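Local coordinates for protein possible TctC subunit of the Tripartite Tricarboxylate Transport(TTT) Family (Rhodopseudomonas palustris, PDB 6HKE) that binds malate in the periplasm and probably delivers it to a tripartite tricarboxylate transporter for uptake of C4-dicarboxylates, at residues A[111-121]-A[186-196]; A[152-160]-A[298-306]. The protein carries 2 engineered substitutions. All coordinates share one frame; numbering follows the deposited sequence.

Contact 1 of 2, residues A[111-121]-A[186-196]. With MLT (D-malate), chain D; LMR ((2S)-2-hydroxybutanedioic acid), chain E.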
# COMPACT_ATOMS: atom_id res chain seq x y z
N MET A 111 -1.64 -6.96 -3.16
CA MET A 111 -2.24 -7.64 -2.00
C MET A 111 -3.58 -7.00 -1.68
O MET A 111 -3.80 -5.81 -1.91
CB MET A 111 -1.29 -7.52 -0.81
CG MET A 111 -1.18 -6.11 -0.27
SD MET A 111 0.07 -6.04 1.03
CE MET A 111 1.58 -5.91 0.08
N PRO A 112 -4.52 -7.79 -1.10
CA PRO A 112 -5.76 -7.22 -0.60
C PRO A 112 -5.57 -6.38 0.67
O PRO A 112 -4.55 -6.47 1.37
CB PRO A 112 -6.64 -8.44 -0.36
CG PRO A 112 -5.65 -9.54 -0.06
CD PRO A 112 -4.45 -9.25 -0.94
N VAL A 113 -6.57 -5.55 0.90
CA VAL A 113 -6.77 -4.70 2.09
C VAL A 113 -7.85 -5.35 2.95
O VAL A 113 -8.85 -5.89 2.38
CB VAL A 113 -7.20 -3.29 1.63
CG1 VAL A 113 -7.83 -2.49 2.75
CG2 VAL A 113 -6.03 -2.55 1.01
N LEU A 114 -7.68 -5.25 4.27
CA LEU A 114 -8.56 -5.79 5.32
C LEU A 114 -9.11 -4.65 6.17
O LEU A 114 -8.33 -3.74 6.51
CB LEU A 114 -7.73 -6.72 6.21
CG LEU A 114 -7.42 -8.07 5.60
CD1 LEU A 114 -6.38 -8.81 6.41
CD2 LEU A 114 -8.69 -8.90 5.52
N LEU A 115 -10.37 -4.74 6.56
CA LEU A 115 -10.96 -3.87 7.61
C LEU A 115 -10.64 -4.50 8.96
O LEU A 115 -11.12 -5.60 9.19
CB LEU A 115 -12.46 -3.78 7.36
CG LEU A 115 -13.24 -3.07 8.46
CD1 LEU A 115 -12.69 -1.66 8.69
CD2 LEU A 115 -14.71 -3.03 8.10
N LEU A 116 -9.76 -3.87 9.75
CA LEU A 116 -9.36 -4.37 11.09
C LEU A 116 -10.02 -3.50 12.15
O LEU A 116 -10.30 -2.33 11.87
CB LEU A 116 -7.85 -4.26 11.29
CG LEU A 116 -6.97 -4.82 10.19
CD1 LEU A 116 -5.53 -4.70 10.64
CD2 LEU A 116 -7.33 -6.27 9.87
N ALA A 117 -10.21 -4.03 13.34
CA ALA A 117 -10.59 -3.20 14.50
C ALA A 117 -9.81 -3.68 15.71
O ALA A 117 -9.26 -4.81 15.69
CB ALA A 117 -12.07 -3.26 14.73
N ARG A 118 -9.78 -2.82 16.72
CA ARG A 118 -9.31 -3.17 18.08
C ARG A 118 -10.07 -4.42 18.56
O ARG A 118 -11.27 -4.55 18.21
CB ARG A 118 -9.47 -1.95 19.00
CG ARG A 118 -10.87 -1.38 19.08
CD ARG A 118 -10.83 -0.27 20.12
NE ARG A 118 -12.15 0.21 20.49
CZ ARG A 118 -12.94 -0.38 21.38
NH1 ARG A 118 -12.55 -1.48 22.00
NH2 ARG A 118 -14.13 0.14 21.63
N LYS A 119 -9.35 -5.32 19.25
CA LYS A 119 -9.78 -6.64 19.79
C LYS A 119 -11.23 -6.60 20.32
O LYS A 119 -12.01 -7.51 19.99
CB LYS A 119 -8.89 -7.02 20.98
CG LYS A 119 -7.81 -8.06 20.73
CD LYS A 119 -6.90 -8.25 21.96
CE LYS A 119 -6.57 -9.69 22.27
NZ LYS A 119 -5.13 -9.87 22.60
N GLN A 120 -11.55 -5.60 21.13
CA GLN A 120 -12.82 -5.51 21.91
C GLN A 120 -13.82 -4.63 21.17
O GLN A 120 -14.83 -4.24 21.78
CB GLN A 120 -12.56 -4.94 23.31
CG GLN A 120 -11.26 -5.42 23.96
CD GLN A 120 -11.33 -6.88 24.33
OE1 GLN A 120 -12.40 -7.50 24.30
NE2 GLN A 120 -10.19 -7.44 24.69
N PHE A 121 -13.59 -4.32 19.90
CA PHE A 121 -14.57 -3.52 19.12
C PHE A 121 -15.88 -4.30 19.15
O PHE A 121 -15.94 -5.43 18.67
CB PHE A 121 -14.09 -3.22 17.70
CG PHE A 121 -14.76 -2.01 17.11
CD1 PHE A 121 -14.81 -0.81 17.82
CD2 PHE A 121 -15.32 -2.04 15.84
CE1 PHE A 121 -15.43 0.31 17.28
CE2 PHE A 121 -15.93 -0.92 15.30
CZ PHE A 121 -15.98 0.25 16.02
N VAL A 186 -7.13 3.50 18.81
CA VAL A 186 -8.01 3.78 17.64
C VAL A 186 -8.95 2.58 17.45
O VAL A 186 -8.65 1.49 17.99
CB VAL A 186 -7.18 4.10 16.38
CG1 VAL A 186 -6.48 5.45 16.50
CG2 VAL A 186 -6.19 3.00 16.06
N ASP A 187 -10.04 2.78 16.72
CA ASP A 187 -11.20 1.85 16.66
C ASP A 187 -11.08 0.94 15.44
O ASP A 187 -11.11 -0.29 15.62
CB ASP A 187 -12.49 2.66 16.72
CG ASP A 187 -12.61 3.31 18.08
OD1 ASP A 187 -12.73 2.56 19.07
OD2 ASP A 187 -12.46 4.54 18.16
N TYR A 188 -10.90 1.50 14.25
CA TYR A 188 -10.67 0.65 13.06
C TYR A 188 -9.74 1.33 12.07
O TYR A 188 -9.29 2.47 12.24
CB TYR A 188 -11.99 0.20 12.46
CG TYR A 188 -12.85 1.24 11.81
CD1 TYR A 188 -13.75 1.97 12.56
CD2 TYR A 188 -12.86 1.41 10.43
CE1 TYR A 188 -14.62 2.87 11.97
CE2 TYR A 188 -13.72 2.32 9.83
CZ TYR A 188 -14.60 3.04 10.60
OH TYR A 188 -15.45 3.95 10.03
N MET A 189 -9.44 0.56 11.03
CA MET A 189 -8.33 0.79 10.09
C MET A 189 -8.58 -0.15 8.91
O MET A 189 -9.01 -1.30 9.14
CB MET A 189 -7.04 0.41 10.82
CG MET A 189 -5.79 1.03 10.30
SD MET A 189 -4.49 0.44 11.40
CE MET A 189 -3.76 -0.85 10.41
N CYS A 190 -8.36 0.34 7.69
CA CYS A 190 -8.21 -0.52 6.51
C CYS A 190 -6.72 -0.65 6.28
O CYS A 190 -6.08 0.40 6.24
CB CYS A 190 -8.95 0.04 5.31
SG CYS A 190 -10.73 0.15 5.65
N ASP A 191 -6.19 -1.88 6.28
CA ASP A 191 -4.73 -2.09 6.14
C ASP A 191 -4.43 -3.17 5.08
O ASP A 191 -5.25 -4.04 4.85
CB ASP A 191 -4.11 -2.36 7.51
CG ASP A 191 -2.61 -2.09 7.62
OD1 ASP A 191 -2.03 -1.54 6.67
OD2 ASP A 191 -2.03 -2.46 8.68
N GLN A 192 -3.27 -3.05 4.47
CA GLN A 192 -2.65 -4.07 3.60
C GLN A 192 -2.40 -5.35 4.41
O GLN A 192 -1.96 -5.28 5.58
CB GLN A 192 -1.39 -3.46 2.98
CG GLN A 192 -1.72 -2.43 1.91
CD GLN A 192 -0.59 -1.47 1.65
OE1 GLN A 192 0.21 -1.69 0.74
NE2 GLN A 192 -0.50 -0.44 2.48
N ILE A 193 -2.68 -6.50 3.79
CA ILE A 193 -2.65 -7.83 4.45
C ILE A 193 -1.26 -8.09 5.05
O ILE A 193 -1.24 -8.67 6.16
CB ILE A 193 -3.13 -8.91 3.46
CG1 ILE A 193 -3.39 -10.24 4.16
CG2 ILE A 193 -2.16 -9.07 2.30
CD1 ILE A 193 -4.14 -11.23 3.32
N VAL A 194 -0.16 -7.72 4.40
CA VAL A 194 1.21 -8.00 4.92
C VAL A 194 1.41 -7.31 6.27
O VAL A 194 2.07 -7.87 7.11
CB VAL A 194 2.36 -7.63 3.97
CG1 VAL A 194 2.33 -8.48 2.71
CG2 VAL A 194 2.39 -6.16 3.63
N ASN A 195 0.84 -6.13 6.50
CA ASN A 195 0.92 -5.50 7.83
C ASN A 195 0.01 -6.23 8.82
O ASN A 195 0.43 -6.41 9.98
CB ASN A 195 0.51 -4.03 7.81
CG ASN A 195 1.10 -3.29 8.99
OD1 ASN A 195 2.25 -3.53 9.36
ND2 ASN A 195 0.32 -2.38 9.55
N ALA A 196 -1.19 -6.62 8.40
CA ALA A 196 -2.27 -7.09 9.30
C ALA A 196 -1.97 -8.52 9.80
O ALA A 196 -2.37 -8.85 10.93
CB ALA A 196 -3.59 -7.03 8.59
C1 MLT D . -0.41 3.13 3.38
O1 MLT D . -0.64 3.51 2.21
O2 MLT D . -1.34 3.03 4.21
C2 MLT D . 1.02 2.83 3.77
O3 MLT D . 1.76 1.95 2.90
C3 MLT D . 1.10 2.12 5.09
C4 MLT D . 2.58 1.97 5.31
O4 MLT D . 3.30 1.44 4.42
O5 MLT D . 3.02 2.44 6.39
C1 LMR E . -0.65 3.01 3.56
O1A LMR E . -0.35 3.77 2.63
O1B LMR E . -1.81 2.88 4.03
C2 LMR E . 0.48 2.15 4.16
O2 LMR E . 1.25 1.43 3.20
C3 LMR E . 1.47 2.96 5.00
C4 LMR E . 2.66 2.07 5.28
O4A LMR E . 2.87 1.73 6.46
O4B LMR E . 3.35 1.67 4.31
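Leu114 and Asp191 exchange backbone hydrogen bonds, Leu114 N to Asp191 O and Asp191 N to Leu114 O, each 2.8 Å long. Leu116 and Met189 repeat the pattern, making an antiparallel ladder, the strand directions 158° apart, within the mixed sheet of this type II periplasmic binding protein. It ends with Arg118 N on Asp187 O and, past the strand, Ile193 N on Pro112 O.

The apolar contacts divide between the two faces. On one, a methyl of Leu115 (CD1) rests 3.5 Å from Tyr188 CD2, Val113 CG1 touches Cys190 CB, and helix 150-162 packs against this layer. On the other, Leu114 and Leu116 present CD1 to the small CB of Ala196, at 4.0 and 3.7 Å, which lets the helix come close. SD of Met111 lies 3.5 Å from Val194 CG2, and the bend at chi3 turns CE onto the same valine.

The charged pair closes the opposite end. With CG between its backbone N and carbonyl carbon (chi1 56°), Arg118 runs alongside Asp187, and NE donates to OD1 at 2.8 Å, almost straight and within the guanidinium plane. The carboxylate is turned 65° from that plane and uses OD2 on Asn141 N. Phe121 CE1 packs on Asp187 CB. Were Arg118 an alanine, Asp187 OD1 would probably lose its cationic mate, leaving the carboxylate held mainly through OD2.

Extended Gln192, at the N-cap position of helix 193-201, points NE2 at the malate hydroxyl. LMR ((2S)-malate) and MLT (D-malate) are modelled over each other, presumably as alternative occupants of one pocket; NE2 donates at 2.7 Å to LMR O2 and only weakly to MLT O3. Asp191 takes Thr174 OG1 on OD1 and Asn195 ND2 on OD2, which probably helps to hold Gln192 in position. The ladder thus carries a malate donor at its braced end.

Contact 2 of 2, residues A[152-160]-A[298-306]. Engineered in segment 298-306: Glu306 (natural residue Lys).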
# COMPACT_ATOMS: atom_id res chain seq x y z
N TYR A 152 -6.01 5.37 4.03
CA TYR A 152 -6.96 6.51 3.90
C TYR A 152 -7.93 6.22 2.75
O TYR A 152 -9.13 6.25 2.95
CB TYR A 152 -6.26 7.86 3.68
CG TYR A 152 -7.21 9.00 3.47
CD1 TYR A 152 -7.93 9.53 4.54
CD2 TYR A 152 -7.45 9.53 2.21
CE1 TYR A 152 -8.83 10.57 4.37
CE2 TYR A 152 -8.34 10.57 2.02
CZ TYR A 152 -9.03 11.09 3.10
OH TYR A 152 -9.93 12.10 2.94
N ALA A 153 -7.39 5.92 1.57
CA ALA A 153 -8.20 5.66 0.36
C ALA A 153 -9.22 4.57 0.67
O ALA A 153 -10.42 4.80 0.43
CB ALA A 153 -7.31 5.31 -0.80
N SER A 154 -8.77 3.44 1.24
CA SER A 154 -9.63 2.30 1.64
C SER A 154 -10.71 2.70 2.68
O SER A 154 -11.85 2.26 2.52
CB SER A 154 -8.79 1.17 2.11
OG SER A 154 -7.93 0.74 1.08
N CYS A 155 -10.38 3.49 3.71
CA CYS A 155 -11.33 3.87 4.79
C CYS A 155 -12.33 4.90 4.25
O CYS A 155 -13.52 4.83 4.60
CB CYS A 155 -10.62 4.31 6.07
SG CYS A 155 -10.21 6.08 6.19
N LEU A 156 -11.89 5.78 3.36
CA LEU A 156 -12.81 6.73 2.70
C LEU A 156 -13.81 5.94 1.83
O LEU A 156 -15.01 6.31 1.80
CB LEU A 156 -11.99 7.74 1.90
CG LEU A 156 -12.80 8.81 1.18
CD1 LEU A 156 -12.05 10.13 1.14
CD2 LEU A 156 -13.18 8.36 -0.22
N LEU A 157 -13.36 4.89 1.15
CA LEU A 157 -14.25 4.08 0.29
C LEU A 157 -15.28 3.38 1.18
O LEU A 157 -16.49 3.48 0.88
CB LEU A 157 -13.45 3.04 -0.49
CG LEU A 157 -14.32 2.13 -1.36
CD1 LEU A 157 -15.26 2.95 -2.24
CD2 LEU A 157 -13.47 1.21 -2.20
N LEU A 158 -14.81 2.69 2.22
CA LEU A 158 -15.67 1.98 3.20
C LEU A 158 -16.66 2.97 3.85
O LEU A 158 -17.87 2.71 3.79
CB LEU A 158 -14.75 1.31 4.23
CG LEU A 158 -15.45 0.59 5.38
CD1 LEU A 158 -16.14 -0.68 4.92
CD2 LEU A 158 -14.45 0.28 6.47
N ASN A 159 -16.18 4.08 4.41
CA ASN A 159 -17.03 5.06 5.12
C ASN A 159 -18.09 5.66 4.17
O ASN A 159 -19.23 5.85 4.63
CB ASN A 159 -16.20 6.14 5.80
CG ASN A 159 -15.40 5.59 6.96
OD1 ASN A 159 -15.57 4.43 7.36
ND2 ASN A 159 -14.52 6.40 7.50
N ARG A 160 -17.75 5.91 2.90
CA ARG A 160 -18.71 6.43 1.88
C ARG A 160 -19.74 5.36 1.49
O ARG A 160 -20.89 5.73 1.21
CB ARG A 160 -18.01 6.90 0.61
CG ARG A 160 -17.60 8.35 0.70
CD ARG A 160 -16.79 8.80 -0.49
NE ARG A 160 -16.11 10.04 -0.15
CZ ARG A 160 -16.14 11.16 -0.85
NH1 ARG A 160 -16.81 11.24 -1.99
NH2 ARG A 160 -15.45 12.21 -0.41
N ILE A 298 -5.74 5.77 -11.10
CA ILE A 298 -6.09 7.23 -11.14
C ILE A 298 -7.59 7.36 -11.48
O ILE A 298 -8.27 8.10 -10.75
CB ILE A 298 -5.19 8.02 -12.11
CG1 ILE A 298 -3.77 8.15 -11.56
CG2 ILE A 298 -5.79 9.38 -12.44
CD1 ILE A 298 -2.78 8.85 -12.48
N SER A 299 -8.07 6.67 -12.52
CA SER A 299 -9.45 6.77 -13.06
C SER A 299 -10.44 6.18 -12.06
O SER A 299 -11.53 6.79 -11.88
CB SER A 299 -9.64 6.08 -14.39
OG SER A 299 -8.46 6.11 -15.17
N ARG A 300 -10.09 5.03 -11.49
CA ARG A 300 -10.93 4.28 -10.51
C ARG A 300 -11.30 5.25 -9.37
O ARG A 300 -12.50 5.38 -9.09
CB ARG A 300 -10.18 3.01 -10.08
CG ARG A 300 -10.95 2.09 -9.15
CD ARG A 300 -10.91 2.60 -7.72
NE ARG A 300 -11.74 1.85 -6.77
CZ ARG A 300 -11.35 0.79 -6.07
NH1 ARG A 300 -12.20 0.22 -5.24
NH2 ARG A 300 -10.12 0.30 -6.20
N TRP A 301 -10.33 5.96 -8.79
CA TRP A 301 -10.57 6.87 -7.63
C TRP A 301 -11.19 8.20 -8.06
O TRP A 301 -11.79 8.84 -7.18
CB TRP A 301 -9.28 7.07 -6.83
CG TRP A 301 -8.89 5.80 -6.15
CD1 TRP A 301 -7.99 4.89 -6.60
CD2 TRP A 301 -9.50 5.23 -4.98
NE1 TRP A 301 -7.94 3.82 -5.75
CE2 TRP A 301 -8.86 3.99 -4.76
CE3 TRP A 301 -10.48 5.65 -4.09
CZ2 TRP A 301 -9.18 3.17 -3.68
CZ3 TRP A 301 -10.80 4.84 -3.03
CH2 TRP A 301 -10.15 3.62 -2.82
N GLU A 302 -11.04 8.60 -9.32
CA GLU A 302 -11.81 9.73 -9.92
C GLU A 302 -13.30 9.34 -9.93
O GLU A 302 -14.09 10.19 -9.57
CB GLU A 302 -11.28 10.10 -11.30
CG GLU A 302 -10.13 11.11 -11.27
CD GLU A 302 -9.24 11.19 -12.51
OE1 GLU A 302 -9.41 10.35 -13.43
OE2 GLU A 302 -8.36 12.09 -12.55
N ASP A 303 -13.65 8.09 -10.27
CA ASP A 303 -15.03 7.53 -10.25
C ASP A 303 -15.61 7.48 -8.82
O ASP A 303 -16.79 7.86 -8.66
CB ASP A 303 -15.12 6.12 -10.84
CG ASP A 303 -14.94 6.06 -12.35
OD1 ASP A 303 -14.40 7.03 -12.92
OD2 ASP A 303 -15.31 5.03 -12.94
N VAL A 304 -14.83 6.99 -7.85
CA VAL A 304 -15.20 6.90 -6.40
C VAL A 304 -15.61 8.29 -5.90
O VAL A 304 -16.60 8.36 -5.15
CB VAL A 304 -14.06 6.31 -5.54
CG1 VAL A 304 -14.32 6.47 -4.05
CG2 VAL A 304 -13.79 4.84 -5.87
N VAL A 305 -14.88 9.35 -6.26
CA VAL A 305 -15.19 10.76 -5.86
C VAL A 305 -16.50 11.19 -6.55
O VAL A 305 -17.26 11.94 -5.93
CB VAL A 305 -14.01 11.71 -6.17
CG1 VAL A 305 -14.39 13.19 -6.03
CG2 VAL A 305 -12.81 11.41 -5.28
N GLU A 306 -16.77 10.68 -7.76
CA GLU A 306 -17.97 10.99 -8.59
C GLU A 306 -18.97 9.83 -8.49
O GLU A 306 -20.00 9.92 -7.83
CB GLU A 306 -17.58 11.19 -10.06
CG GLU A 306 -16.37 12.11 -10.26
CD GLU A 306 -16.67 13.59 -10.38
OE1 GLU A 306 -17.46 14.11 -9.55
OE2 GLU A 306 -16.11 14.24 -11.28
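Ala153 O takes the helical N-H of Leu157 at 3.0 Å and is also approached by the Trp301 ring, whose CH2 comes to 3.5 Å. No hydrogen bond joins the helices; Trp301 and Leu157 do most of the joining. The Ala153 methyl sits over one face of the indole's six-membered ring, CB 4.1 Å from the centroid in a CH-pi contact, and alanine is small enough to let the broad ring approach. Arg300 CD lies over the opposite face, while Leu157 CB meets the ring at its edge.

Leu157 lies beside the indole. Its chi1 of 178° carries CG toward helix 298-305, and chi2 near 52° splits the methyls, CD1 to Val304 CG1 at 4.1 Å and CD2 to Arg300 NH1 at 3.4 Å, a nitrogen that bonds instead to Gln234 O. Branched Leu156 and Val304 make a looser contact.

The contact packs the C-terminal helix 287-305 against helix 150-162, which starts at the malate pocket. The segment axes pass 11.5 Å apart at 34°, a wide spacing, consistent with the indole lying between them. Helix 82-90 supplies Ala86 to both Ala153 and Trp301, so three helices meet here, while Ser154 and Leu158 turn to strands 102-118 and 188-192.

In the fold
Helix 150-162 ties the two contacts together: it packs on helix 287-305 in contact 2 and on the strand pair of contact 1, and the centres of the two contacts are about 17 Å apart. The junction combines a probable hydrogen bond, Tyr188 OH to Asn159 OD1 at 2.7 Å, with close packing of Cys190 CB on Ser154 CB and of Leu115 CD1 on Leu158 CD2, both 3.4 Å. Only contact 1 touches malate, through Gln192; in contact 2 the side chain of Ser154 stays about 7 Å from LMR. That helix nonetheless begins at Val150 and Ser151, which bind malate. The segments of the two contacts alternate along the chain.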